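Local coordinates for uncharacterized conserved protein YndB, AHSA1/START domain (PDB 6V04) that is of unknown function but, as a START/Bet v1-like protein of the dynemicin biosynthetic locus, probably takes part in making that enediyne, perhaps as a cyclase or aromatase, at residues A[29-34]-A[75-80]; A[115-120]-A[228-233]; A[172-177]-A[200-205]; A[184-189]-A[212-217]. One frame throughout, in Å; residues are numbered along the deposited sequence.

How the contacts relate
The chain carries two seven-stranded antiparallel sheets, each followed by a long helix, and the four contacts sample both halves and the seam between them. Contact 1 lies in the first half, its centre about 41 Å from that of contact 3. Contact 2 is the bridge, joining the start of helix 116-139 to strand 223-230 of the second sheet. Contacts 3 and 4 belong to that second sheet, with centres about 10 Å apart, and they touch: P175 O lies 2.8 Å from F187 N and R200 O 2.8 Å from A213 N, both probable hydrogen bonds. All four lie away from Q149, the magnesium-binding residue.

Contact 1 (A[29-34]-A[75-80]); sequences EAVTDP and DRLLFR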
loop_
_atom_site.group_PDB
_atom_site.type_symbol
_atom_site.label_atom_id
_atom_site.label_comp_id
_atom_site.label_asym_id
_atom_site.label_seq_id
_atom_site.Cartn_x
_atom_site.Cartn_y
_atom_site.Cartn_z
ATOM N N GLU A 29 24.767 4.616 -0.600
ATOM C CA GLU A 29 24.449 5.201 0.701
ATOM C C GLU A 29 23.013 5.697 0.735
ATOM O O GLU A 29 22.298 5.484 1.720
ATOM C CB GLU A 29 25.417 6.338 1.028
ATOM C CG GLU A 29 26.825 5.875 1.333
ATOM C CD GLU A 29 26.876 4.856 2.457
ATOM O OE1 GLU A 29 26.293 5.118 3.532
ATOM O OE2 GLU A 29 27.488 3.784 2.255
ATOM N N ALA A 30 22.560 6.329 -0.351
ATOM C CA ALA A 30 21.225 6.917 -0.360
ATOM C C ALA A 30 20.131 5.863 -0.292
ATOM O O ALA A 30 19.022 6.163 0.170
ATOM C CB ALA A 30 21.043 7.790 -1.604
ATOM N N VAL A 31 20.394 4.636 -0.755
ATOM C CA VAL A 31 19.377 3.589 -0.710
ATOM C C VAL A 31 19.565 2.614 0.448
ATOM O O VAL A 31 18.763 1.680 0.575
ATOM C CB VAL A 31 19.296 2.811 -2.043
ATOM C CG1 VAL A 31 19.095 3.763 -3.194
ATOM C CG2 VAL A 31 20.531 1.933 -2.263
ATOM N N THR A 32 20.569 2.820 1.331
ATOM C CA THR A 32 20.783 1.935 2.482
ATOM C C THR A 32 20.827 2.645 3.831
ATOM O O THR A 32 20.330 2.089 4.814
ATOM C CB THR A 32 22.084 1.128 2.327
ATOM O OG1 THR A 32 23.205 2.010 2.128
ATOM C CG2 THR A 32 21.960 0.139 1.175
ATOM N N ASP A 33 21.453 3.815 3.922
ATOM C CA ASP A 33 21.529 4.529 5.198
ATOM C C ASP A 33 20.121 4.953 5.599
ATOM O O ASP A 33 19.490 5.713 4.860
ATOM C CB ASP A 33 22.444 5.742 5.065
ATOM C CG ASP A 33 22.638 6.496 6.379
ATOM O OD1 ASP A 33 21.790 6.366 7.279
ATOM O OD2 ASP A 33 23.648 7.227 6.500
ATOM N N PRO A 34 19.580 4.482 6.726
ATOM C CA PRO A 34 18.185 4.828 7.045
ATOM C C PRO A 34 17.926 6.319 7.123
ATOM O O PRO A 34 16.820 6.742 6.762
ATOM C CB PRO A 34 17.954 4.140 8.394
ATOM C CG PRO A 34 18.893 2.969 8.360
ATOM C CD PRO A 34 20.124 3.503 7.684
ATOM N N ASP A 75 26.219 -2.847 -4.804
ATOM C CA ASP A 75 25.794 -3.751 -5.862
ATOM C C ASP A 75 24.279 -3.929 -5.846
ATOM O O ASP A 75 23.590 -3.456 -6.759
ATOM C CB ASP A 75 26.521 -5.087 -5.706
ATOM C CG ASP A 75 26.168 -6.082 -6.786
ATOM O OD1 ASP A 75 25.224 -5.837 -7.561
ATOM O OD2 ASP A 75 26.854 -7.119 -6.859
ATOM N N ARG A 76 23.730 -4.599 -4.836
ATOM C CA ARG A 76 22.290 -4.812 -4.878
ATOM C C ARG A 76 21.730 -5.184 -3.513
ATOM O O ARG A 76 22.446 -5.613 -2.603
ATOM C CB ARG A 76 21.928 -5.889 -5.897
ATOM C CG ARG A 76 22.267 -7.276 -5.443
ATOM C CD ARG A 76 22.221 -8.229 -6.623
ATOM N NE ARG A 76 23.306 -7.935 -7.545
ATOM C CZ ARG A 76 23.426 -8.469 -8.752
ATOM N NH1 ARG A 76 22.515 -9.320 -9.195
ATOM N NH2 ARG A 76 24.455 -8.138 -9.516
ATOM N N LEU A 77 20.424 -4.960 -3.391
ATOM C CA LEU A 77 19.611 -5.394 -2.271
ATOM C C LEU A 77 18.549 -6.335 -2.808
ATOM O O LEU A 77 17.848 -5.985 -3.758
ATOM C CB LEU A 77 18.930 -4.198 -1.594
ATOM C CG LEU A 77 19.852 -3.144 -0.993
ATOM C CD1 LEU A 77 19.096 -1.839 -0.798
ATOM C CD2 LEU A 77 20.391 -3.642 0.325
ATOM N N LEU A 78 18.428 -7.515 -2.205
ATOM C CA LEU A 78 17.397 -8.479 -2.561
ATOM C C LEU A 78 16.579 -8.776 -1.317
ATOM O O LEU A 78 17.134 -9.211 -0.301
ATOM C CB LEU A 78 18.009 -9.764 -3.111
ATOM C CG LEU A 78 18.928 -9.517 -4.297
ATOM C CD1 LEU A 78 19.593 -10.815 -4.717
ATOM C CD2 LEU A 78 18.153 -8.936 -5.450
ATOM N N PHE A 79 15.269 -8.588 -1.416
ATOM C CA PHE A 79 14.394 -8.754 -0.268
ATOM C C PHE A 79 12.989 -9.114 -0.721
ATOM O O PHE A 79 12.638 -9.019 -1.899
ATOM C CB PHE A 79 14.389 -7.489 0.615
ATOM C CG PHE A 79 14.061 -6.206 -0.116
ATOM C CD1 PHE A 79 15.055 -5.468 -0.739
ATOM C CD2 PHE A 79 12.771 -5.713 -0.138
ATOM C CE1 PHE A 79 14.753 -4.282 -1.393
ATOM C CE2 PHE A 79 12.470 -4.529 -0.797
ATOM C CZ PHE A 79 13.462 -3.817 -1.419
ATOM N N ARG A 80 12.202 -9.573 0.242
ATOM C CA ARG A 80 10.801 -9.908 0.056
ATOM C C ARG A 80 9.972 -9.011 0.963
ATOM O O ARG A 80 10.408 -8.658 2.062
ATOM C CB ARG A 80 10.563 -11.377 0.388
ATOM C CG ARG A 80 11.200 -12.314 -0.618
ATOM C CD ARG A 80 11.307 -13.713 -0.071
ATOM N NE ARG A 80 12.348 -13.822 0.949
ATOM C CZ ARG A 80 12.140 -14.076 2.240
ATOM N NH1 ARG A 80 10.913 -14.260 2.717
ATOM N NH2 ARG A 80 13.180 -14.170 3.058
#
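L77 reaches from strand 76-83 to V31 and T32, and its CD1 methyl overlaps both. No hydrogen bond crosses here; the two segments are joined by van der Waals contact alone, focused on one leucine. CD1 lies 3.8 Å from V31 O and 4.0 Å from T32 CG2. The CG2 methyl of V31 is a looser neighbour, 4.3 Å from CD1. The other leucine branch, CD2, comes within 4.2 Å of T32 CG2, so the threonine methyl faces the fork of the leucine while the two side chains run aslant. The leucine's first torsion (chi1 -61°) aims CG at the helical segment, and chi2 (161°) then places both methyls by T32 CG2, with CD1 alone also near V31.

T32 divides its two branches by polarity. With chi1 at 56°, the hydroxyl OG1 turns back to bond W28 O, and CG2 is presented to the leucine. D33, the next residue, stands at the N-cap of the following helix, its OD1 accepting from R35 N. At the near end of the strand, D75 and R76 form a classic beta bulge with strand 63-72. R76 grips D75 OD1 side-on with NE (2.8 Å) and NH2, away from the apolar contact.

Other side chains extend the layer: M48, V71 and W94 also touch L77, and L133 of helix 116-139 touches V31. A short helix packed with the long helix that follows the first sheet, against that curved antiparallel sheet, is the helix-grip arrangement of START/Bet v1-like domains.

Contact 2 (A[115-120]-A[228-233]); sequences PGSEVA and RTEPGE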
loop_
_atom_site.group_PDB
_atom_site.type_symbol
_atom_site.label_atom_id
_atom_site.label_comp_id
_atom_site.label_asym_id
_atom_site.label_seq_id
_atom_site.Cartn_x
_atom_site.Cartn_y
_atom_site.Cartn_z
ATOM N N PRO A 115 -2.519 -9.969 -10.118
ATOM C CA PRO A 115 -3.533 -9.540 -11.088
ATOM C C PRO A 115 -2.967 -8.516 -12.062
ATOM O O PRO A 115 -2.240 -7.600 -11.678
ATOM C CB PRO A 115 -4.633 -8.932 -10.210
ATOM C CG PRO A 115 -4.449 -9.560 -8.875
ATOM C CD PRO A 115 -2.973 -9.772 -8.729
ATOM N N GLY A 116 -3.307 -8.682 -13.341
ATOM C CA GLY A 116 -2.909 -7.688 -14.321
ATOM C C GLY A 116 -3.391 -6.302 -13.958
ATOM O O GLY A 116 -2.732 -5.305 -14.271
ATOM N N SER A 117 -4.525 -6.218 -13.257
ATOM C CA SER A 117 -5.072 -4.930 -12.849
ATOM C C SER A 117 -4.164 -4.193 -11.874
ATOM O O SER A 117 -4.307 -2.977 -11.717
ATOM C CB SER A 117 -6.451 -5.129 -12.216
ATOM O OG SER A 117 -6.365 -5.915 -11.039
ATOM N N GLU A 118 -3.240 -4.897 -11.213
ATOM C CA GLU A 118 -2.326 -4.287 -10.258
ATOM C C GLU A 118 -1.045 -3.776 -10.894
ATOM O O GLU A 118 -0.383 -2.912 -10.312
ATOM C CB GLU A 118 -1.935 -5.298 -9.174
ATOM C CG GLU A 118 -2.699 -5.180 -7.876
ATOM C CD GLU A 118 -2.182 -6.146 -6.824
ATOM O OE1 GLU A 118 -1.001 -6.025 -6.434
ATOM O OE2 GLU A 118 -2.951 -7.037 -6.401
ATOM N N VAL A 119 -0.679 -4.297 -12.067
ATOM C CA VAL A 119 0.667 -4.081 -12.594
ATOM C C VAL A 119 0.893 -2.606 -12.902
ATOM O O VAL A 119 1.945 -2.045 -12.580
ATOM C CB VAL A 119 0.900 -4.958 -13.838
ATOM C CG1 VAL A 119 2.207 -4.584 -14.519
ATOM C CG2 VAL A 119 0.907 -6.422 -13.445
ATOM N N ALA A 120 -0.080 -1.962 -13.549
ATOM C CA ALA A 120 0.106 -0.572 -13.950
ATOM C C ALA A 120 0.293 0.332 -12.739
ATOM O O ALA A 120 1.169 1.207 -12.728
ATOM C CB ALA A 120 -1.087 -0.106 -14.781
ATOM N N ARG A 228 -13.203 -5.663 -4.379
ATOM C CA ARG A 228 -13.360 -6.643 -5.440
ATOM C C ARG A 228 -12.631 -7.916 -5.062
ATOM O O ARG A 228 -11.683 -7.897 -4.279
ATOM C CB ARG A 228 -12.826 -6.105 -6.774
ATOM C CG ARG A 228 -13.251 -4.678 -7.064
ATOM C CD ARG A 228 -13.289 -4.359 -8.549
ATOM N NE ARG A 228 -13.289 -2.916 -8.782
ATOM C CZ ARG A 228 -14.292 -2.098 -8.467
ATOM N NH1 ARG A 228 -15.393 -2.566 -7.892
ATOM N NH2 ARG A 228 -14.189 -0.799 -8.719
ATOM N N THR A 229 -13.078 -9.027 -5.633
ATOM C CA THR A 229 -12.349 -10.281 -5.541
ATOM C C THR A 229 -12.015 -10.760 -6.946
ATOM O O THR A 229 -12.829 -10.650 -7.866
ATOM C CB THR A 229 -13.150 -11.342 -4.778
ATOM O OG1 THR A 229 -14.475 -11.428 -5.313
ATOM C CG2 THR A 229 -13.207 -11.008 -3.314
ATOM N N GLU A 230 -10.791 -11.246 -7.114
ATOM C CA GLU A 230 -10.330 -11.782 -8.386
ATOM C C GLU A 230 -9.882 -13.218 -8.156
ATOM O O GLU A 230 -8.993 -13.451 -7.317
ATOM C CB GLU A 230 -9.182 -10.951 -8.964
ATOM C CG GLU A 230 -8.630 -11.543 -10.246
ATOM C CD GLU A 230 -7.796 -10.571 -11.060
ATOM O OE1 GLU A 230 -8.009 -9.346 -10.941
ATOM O OE2 GLU A 230 -6.924 -11.037 -11.824
ATOM N N PRO A 231 -10.437 -14.204 -8.851
ATOM C CA PRO A 231 -10.026 -15.586 -8.604
ATOM C C PRO A 231 -8.680 -15.893 -9.234
ATOM O O PRO A 231 -8.269 -15.274 -10.219
ATOM C CB PRO A 231 -11.145 -16.414 -9.248
ATOM C CG PRO A 231 -11.774 -15.519 -10.249
ATOM C CD PRO A 231 -11.553 -14.107 -9.810
ATOM N N GLY A 232 -7.993 -16.860 -8.634
ATOM C CA GLY A 232 -6.713 -17.306 -9.148
ATOM C C GLY A 232 -6.344 -18.665 -8.600
ATOM O O GLY A 232 -6.884 -19.114 -7.586
ATOM N N GLU A 233 -5.426 -19.336 -9.305
ATOM C CA GLU A 233 -4.885 -20.595 -8.798
ATOM C C GLU A 233 -4.271 -20.414 -7.419
ATOM O O GLU A 233 -4.346 -21.319 -6.581
ATOM C CB GLU A 233 -3.830 -21.161 -9.758
ATOM C CG GLU A 233 -4.364 -21.633 -11.096
ATOM C CD GLU A 233 -3.271 -22.206 -11.982
ATOM O OE1 GLU A 233 -2.182 -22.522 -11.454
ATOM O OE2 GLU A 233 -3.501 -22.340 -13.203
HETATM O O HOH W 1 -5.127 -11.142 -13.755
HETATM O O HOH W 2 -6.727 -8.317 -13.360
#
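The carboxylate of E230 is set aslant against the ring of P115. Proline CB stands to one side of the carboxylate plane and is equally far, 3.5 Å, from OE1 and OE2, while CG lies farther back at 4.1 Å from OE1. The glutamate gets there as an extended arm: CG stands opposite the backbone N (chi1 176°) and the chain stays stretched beyond it, carrying the acid group from the end of strand 223-230 to the first turn of helix 116-139. S117 points its CB toward the strand segment, with OG 3.8 Å from E230 OE1.

No direct hydrogen bond joins the segments; two waters do the work. One accepts from G116 N at 3.1 Å and donates to E230 OE2 at 2.6 Å. The second accepts from S117 N at 3.0 Å and donates to E230 OE1 at 2.9 Å. Each carboxylate oxygen is thus linked to a different amide of the opening helical turn. R234 also touches P115 at this seam between the two halves of the chain.

Placed before the N-H groups of a helix start, the carboxylate probably gains from the helix dipole, and the polar link between the two halves is made through water rather than directly.

Contact 3 (A[172-177]-A[200-205]); sequences DWLPIA and RDWQLD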
loop_
_atom_site.group_PDB
_atom_site.type_symbol
_atom_site.label_atom_id
_atom_site.label_comp_id
_atom_site.label_asym_id
_atom_site.label_seq_id
_atom_site.Cartn_x
_atom_site.Cartn_y
_atom_site.Cartn_z
ATOM N N ASP A 172 -19.084 -10.090 8.673
ATOM C CA ASP A 172 -18.036 -10.903 9.281
ATOM C C ASP A 172 -16.691 -10.185 9.312
ATOM O O ASP A 172 -15.866 -10.464 10.189
ATOM C CB ASP A 172 -17.860 -12.222 8.518
ATOM C CG ASP A 172 -19.063 -13.166 8.634
ATOM O OD1 ASP A 172 -19.917 -12.989 9.530
ATOM O OD2 ASP A 172 -19.141 -14.125 7.826
ATOM N N TRP A 173 -16.424 -9.295 8.355
ATOM C CA TRP A 173 -15.092 -8.708 8.242
ATOM C C TRP A 173 -15.069 -7.192 8.051
ATOM O O TRP A 173 -14.017 -6.577 8.296
ATOM C CB TRP A 173 -14.314 -9.382 7.095
ATOM C CG TRP A 173 -14.819 -9.078 5.719
ATOM C CD1 TRP A 173 -15.913 -9.625 5.095
ATOM C CD2 TRP A 173 -14.256 -8.149 4.795
ATOM N NE1 TRP A 173 -16.062 -9.085 3.845
ATOM C CE2 TRP A 173 -15.061 -8.172 3.636
ATOM C CE3 TRP A 173 -13.144 -7.290 4.833
ATOM C CZ2 TRP A 173 -14.787 -7.377 2.526
ATOM C CZ3 TRP A 173 -12.877 -6.511 3.734
ATOM C CH2 TRP A 173 -13.695 -6.560 2.592
ATOM N N LEU A 174 -16.181 -6.559 7.637
ATOM C CA LEU A 174 -16.188 -5.111 7.473
ATOM C C LEU A 174 -16.698 -4.435 8.739
ATOM O O LEU A 174 -17.576 -4.970 9.419
ATOM C CB LEU A 174 -17.081 -4.701 6.306
ATOM C CG LEU A 174 -16.486 -4.973 4.924
ATOM C CD1 LEU A 174 -17.551 -4.893 3.848
ATOM C CD2 LEU A 174 -15.375 -3.988 4.628
ATOM N N PRO A 175 -16.183 -3.249 9.055
ATOM C CA PRO A 175 -16.621 -2.512 10.262
ATOM C C PRO A 175 -17.892 -1.717 10.008
ATOM O O PRO A 175 -17.914 -0.486 10.044
ATOM C CB PRO A 175 -15.415 -1.610 10.539
ATOM C CG PRO A 175 -14.933 -1.270 9.177
ATOM C CD PRO A 175 -15.103 -2.530 8.356
ATOM N N ILE A 176 -18.988 -2.429 9.747
ATOM C CA ILE A 176 -20.236 -1.808 9.330
ATOM C C ILE A 176 -21.379 -2.285 10.218
ATOM O O ILE A 176 -21.298 -3.325 10.878
ATOM C CB ILE A 176 -20.544 -2.103 7.842
ATOM C CG1 ILE A 176 -20.647 -3.611 7.606
ATOM C CG2 ILE A 176 -19.463 -1.502 6.967
ATOM C CD1 ILE A 176 -21.080 -3.991 6.185
ATOM N N ALA A 177 -22.459 -1.502 10.235
ATOM C CA ALA A 177 -23.687 -1.911 10.893
ATOM C C ALA A 177 -24.876 -1.390 10.102
ATOM O O ALA A 177 -24.767 -0.438 9.325
ATOM C CB ALA A 177 -23.753 -1.401 12.334
ATOM N N ARG A 200 -23.334 5.285 2.434
ATOM C CA ARG A 200 -24.358 5.532 1.428
ATOM C C ARG A 200 -24.080 4.698 0.181
ATOM O O ARG A 200 -22.951 4.274 -0.075
ATOM C CB ARG A 200 -24.423 7.005 0.999
ATOM C CG ARG A 200 -24.646 8.007 2.119
ATOM C CD ARG A 200 -26.048 7.936 2.714
ATOM N NE ARG A 200 -26.551 9.266 3.056
ATOM C CZ ARG A 200 -27.468 9.518 3.987
ATOM N NH1 ARG A 200 -27.994 8.531 4.702
ATOM N NH2 ARG A 200 -27.854 10.767 4.214
ATOM N N ASP A 201 -25.126 4.528 -0.628
ATOM C CA ASP A 201 -25.000 3.948 -1.970
ATOM C C ASP A 201 -24.375 2.554 -1.944
ATOM O O ASP A 201 -23.572 2.194 -2.810
ATOM C CB ASP A 201 -24.205 4.880 -2.883
ATOM C CG ASP A 201 -24.890 6.227 -3.074
ATOM O OD1 ASP A 201 -26.136 6.259 -3.099
ATOM O OD2 ASP A 201 -24.184 7.250 -3.189
ATOM N N TRP A 202 -24.775 1.739 -0.976
ATOM C CA TRP A 202 -24.311 0.353 -0.921
ATOM C C TRP A 202 -24.780 -0.415 -2.153
ATOM O O TRP A 202 -25.981 -0.465 -2.433
ATOM C CB TRP A 202 -24.852 -0.305 0.346
ATOM C CG TRP A 202 -24.537 -1.767 0.536
ATOM C CD1 TRP A 202 -25.278 -2.829 0.102
ATOM C CD2 TRP A 202 -23.420 -2.318 1.241
ATOM N NE1 TRP A 202 -24.678 -4.012 0.481
ATOM C CE2 TRP A 202 -23.537 -3.724 1.181
ATOM C CE3 TRP A 202 -22.326 -1.763 1.906
ATOM C CZ2 TRP A 202 -22.619 -4.569 1.782
ATOM C CZ3 TRP A 202 -21.410 -2.605 2.494
ATOM C CH2 TRP A 202 -21.556 -3.990 2.428
ATOM N N GLN A 203 -23.834 -1.007 -2.889
ATOM C CA GLN A 203 -24.142 -1.819 -4.067
ATOM C C GLN A 203 -23.258 -3.058 -4.036
ATOM O O GLN A 203 -22.049 -2.966 -4.256
ATOM C CB GLN A 203 -23.926 -1.039 -5.365
ATOM C CG GLN A 203 -24.820 0.188 -5.531
ATOM C CD GLN A 203 -26.297 -0.147 -5.612
ATOM O OE1 GLN A 203 -26.680 -1.251 -6.001
ATOM N NE2 GLN A 203 -27.139 0.814 -5.240
ATOM N N LEU A 204 -23.857 -4.216 -3.790
ATOM C CA LEU A 204 -23.110 -5.466 -3.718
ATOM C C LEU A 204 -23.483 -6.340 -4.906
ATOM O O LEU A 204 -24.659 -6.666 -5.093
ATOM C CB LEU A 204 -23.389 -6.189 -2.401
ATOM C CG LEU A 204 -22.758 -7.576 -2.249
ATOM C CD1 LEU A 204 -21.247 -7.505 -2.385
ATOM C CD2 LEU A 204 -23.137 -8.183 -0.907
ATOM N N ASP A 205 -22.478 -6.693 -5.712
ATOM C CA ASP A 205 -22.598 -7.691 -6.776
ATOM C C ASP A 205 -21.996 -8.968 -6.198
ATOM O O ASP A 205 -20.775 -9.079 -6.063
ATOM C CB ASP A 205 -21.872 -7.214 -8.030
ATOM C CG ASP A 205 -22.105 -8.111 -9.234
ATOM O OD1 ASP A 205 -22.953 -9.032 -9.177
ATOM O OD2 ASP A 205 -21.429 -7.879 -10.257
#
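W202 ends its reach on I176, whose CD1 methyl sits 3.8 Å from CH2 and 4.0 Å from CZ3, against the bond between these two atoms at the far end of the six-membered ring. The two side chains cross at roughly a right angle, and the methyl approaches the ring obliquely. L174 adds a second, lighter touch: its CD1 lies at the ring edge, near the plane, 4.3 Å from CH2.

The conformations explain how I176 and W202 can meet although their CA atoms are 11.2 Å apart. In W202 the indole stands opposite its own backbone N (chi1 177°) and is turned broadside by chi2 (-90°), which projects the six-membered ring across to the other segment. I176 adopts the less usual branch, CG1 lying between N and the carbonyl carbon at chi1 59°, and then runs straight out through chi2 to bring CD1 forward. L174 is also packed by its neighbour: its CG rests 3.6 Å above the plane of the W173 ring, over its centre. Between L174 and I176 the chain folds through an inverse gamma turn centred on P175, consistent with both aliphatic ends reaching the same indole.

L210 of strand 209-214 touches both L174 and W202, and P183 also packs on the indole. Because NE1 of W202 is bonded to E167 OE2, the tryptophan spends its one polar group there and offers this contact only hydrocarbon, so the grip is purely apolar.

Contact 4 (A[184-189]-A[212-217]); sequences GWFFVV and FAVEIP
Aromatic packing comes first: the CD2-CE2 side of F186 lies against CE1 and CZ of F212, with CD2 to CE1 at 4.0 Å and CE2 to CZ at 4.1 Å. Their side chains cross at about a right angle, and the rings meet obliquely. The two phenylalanines arrive by different routes. F186 has its ring opposite the backbone N (chi1 -172°), whereas that of F212 lies between N and the carbonyl carbon (chi1 57°).

Aliphatic contact supports the pair. The CG2 methyl of V214 is 4.3 Å from F186 CG, and it also lies in the plane of the F212 ring, at its edge. One methyl thus fits into the angle between two rings, all three residues being buried.

Polar links lie to the side of this cluster and none spans the two segments. E215 pairs with R200 in a salt bridge, V214 O accepts from T223 OG1, and W185 takes part in a cation-pi contact with R196.

Strand 196-205 runs between strands 183-187 and 209-214 in the sheet, so the phenylalanines meet across an intervening strand, whose F197 touches V214. F186 is also touched by I176 of the neighbouring strand 176-178 and by P175 of the loop leading into it, and helix 252-277 receives V188 and I216 nearby.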
loop_
_atom_site.group_PDB
_atom_site.type_symbol
_atom_site.label_atom_id
_atom_site.label_comp_id
_atom_site.label_asym_id
_atom_site.label_seq_id
_atom_site.Cartn_x
_atom_site.Cartn_y
_atom_site.Cartn_z
ATOM N N GLY A 184 -25.584 1.062 6.916
ATOM C CA GLY A 184 -25.769 2.499 7.013
ATOM C C GLY A 184 -24.678 3.222 7.784
ATOM O O GLY A 184 -24.607 4.448 7.729
ATOM N N TRP A 185 -23.825 2.480 8.495
ATOM C CA TRP A 185 -22.704 3.054 9.228
ATOM C C TRP A 185 -21.410 2.315 8.929
ATOM O O TRP A 185 -21.404 1.094 8.778
ATOM C CB TRP A 185 -22.914 2.998 10.749
ATOM C CG TRP A 185 -24.181 3.577 11.274
ATOM C CD1 TRP A 185 -25.201 2.899 11.860
ATOM C CD2 TRP A 185 -24.552 4.954 11.282
ATOM N NE1 TRP A 185 -26.189 3.769 12.244
ATOM C CE2 TRP A 185 -25.818 5.038 11.889
ATOM C CE3 TRP A 185 -23.940 6.125 10.831
ATOM C CZ2 TRP A 185 -26.481 6.250 12.073
ATOM C CZ3 TRP A 185 -24.608 7.332 11.016
ATOM C CH2 TRP A 185 -25.864 7.377 11.613
ATOM N N PHE A 186 -20.315 3.069 8.894
ATOM C CA PHE A 186 -18.952 2.559 8.809
ATOM C C PHE A 186 -18.197 3.109 10.010
ATOM O O PHE A 186 -18.256 4.314 10.270
ATOM C CB PHE A 186 -18.311 3.010 7.491
ATOM C CG PHE A 186 -16.977 2.394 7.197
ATOM C CD1 PHE A 186 -15.816 2.907 7.756
ATOM C CD2 PHE A 186 -16.871 1.333 6.299
ATOM C CE1 PHE A 186 -14.585 2.376 7.470
ATOM C CE2 PHE A 186 -15.635 0.788 6.007
ATOM C CZ PHE A 186 -14.493 1.312 6.582
ATOM N N PHE A 187 -17.504 2.242 10.747
ATOM C CA PHE A 187 -16.877 2.618 12.013
ATOM C C PHE A 187 -15.358 2.576 11.936
ATOM O O PHE A 187 -14.774 1.624 11.404
ATOM C CB PHE A 187 -17.330 1.694 13.132
ATOM C CG PHE A 187 -18.797 1.746 13.390
ATOM C CD1 PHE A 187 -19.356 2.818 14.062
ATOM C CD2 PHE A 187 -19.622 0.736 12.954
ATOM C CE1 PHE A 187 -20.720 2.876 14.307
ATOM C CE2 PHE A 187 -20.987 0.790 13.184
ATOM C CZ PHE A 187 -21.533 1.858 13.873
ATOM N N VAL A 188 -14.728 3.612 12.486
ATOM C CA VAL A 188 -13.284 3.695 12.665
ATOM C C VAL A 188 -13.056 3.759 14.167
ATOM O O VAL A 188 -13.246 4.814 14.792
ATOM C CB VAL A 188 -12.673 4.906 11.954
ATOM C CG1 VAL A 188 -11.186 4.993 12.218
ATOM C CG2 VAL A 188 -12.934 4.811 10.448
ATOM N N VAL A 189 -12.648 2.644 14.752
ATOM C CA VAL A 189 -12.589 2.488 16.201
ATOM C C VAL A 189 -11.126 2.589 16.623
ATOM O O VAL A 189 -10.345 1.646 16.457
ATOM C CB VAL A 189 -13.233 1.169 16.645
ATOM C CG1 VAL A 189 -13.207 1.045 18.166
ATOM C CG2 VAL A 189 -14.654 1.064 16.114
ATOM N N PHE A 212 -19.445 1.437 -2.235
ATOM C CA PHE A 212 -20.237 2.288 -1.357
ATOM C C PHE A 212 -19.464 3.574 -1.131
ATOM O O PHE A 212 -18.282 3.684 -1.462
ATOM C CB PHE A 212 -20.596 1.595 -0.022
ATOM C CG PHE A 212 -19.413 1.115 0.773
ATOM C CD1 PHE A 212 -18.800 1.936 1.698
ATOM C CD2 PHE A 212 -18.933 -0.176 0.627
ATOM C CE1 PHE A 212 -17.720 1.489 2.432
ATOM C CE2 PHE A 212 -17.852 -0.624 1.346
ATOM C CZ PHE A 212 -17.242 0.204 2.263
ATOM N N ALA A 213 -20.155 4.547 -0.548
ATOM C CA ALA A 213 -19.586 5.845 -0.247
ATOM C C ALA A 213 -19.584 6.022 1.258
ATOM O O ALA A 213 -20.468 5.513 1.949
ATOM C CB ALA A 213 -20.385 6.963 -0.905
ATOM N N VAL A 214 -18.562 6.701 1.763
ATOM C CA VAL A 214 -18.507 7.072 3.177
ATOM C C VAL A 214 -18.454 8.589 3.277
ATOM O O VAL A 214 -17.534 9.230 2.748
ATOM C CB VAL A 214 -17.317 6.419 3.891
ATOM C CG1 VAL A 214 -17.323 6.808 5.367
ATOM C CG2 VAL A 214 -17.373 4.912 3.746
ATOM N N GLU A 215 -19.449 9.156 3.952
ATOM C CA GLU A 215 -19.518 10.590 4.168
ATOM C C GLU A 215 -18.561 10.976 5.279
ATOM O O GLU A 215 -18.411 10.244 6.258
ATOM C CB GLU A 215 -20.929 11.011 4.569
ATOM C CG GLU A 215 -22.004 10.732 3.568
ATOM C CD GLU A 215 -23.356 11.266 4.019
ATOM O OE1 GLU A 215 -23.450 11.787 5.156
ATOM O OE2 GLU A 215 -24.319 11.158 3.237
ATOM N N ILE A 216 -17.951 12.147 5.139
ATOM C CA ILE A 216 -17.017 12.690 6.117
ATOM C C ILE A 216 -17.610 13.980 6.677
ATOM O O ILE A 216 -17.868 14.916 5.915
ATOM C CB ILE A 216 -15.641 12.959 5.486
ATOM C CG1 ILE A 216 -15.097 11.680 4.815
ATOM C CG2 ILE A 216 -14.685 13.509 6.528
ATOM C CD1 ILE A 216 -14.872 10.512 5.776
ATOM N N PRO A 217 -17.842 14.083 7.986
ATOM C CA PRO A 217 -18.376 15.329 8.547
ATOM C C PRO A 217 -17.534 16.533 8.156
ATOM O O PRO A 217 -16.306 16.541 8.313
ATOM C CB PRO A 217 -18.344 15.075 10.057
ATOM C CG PRO A 217 -18.393 13.590 10.193
ATOM C CD PRO A 217 -17.611 13.072 9.033
#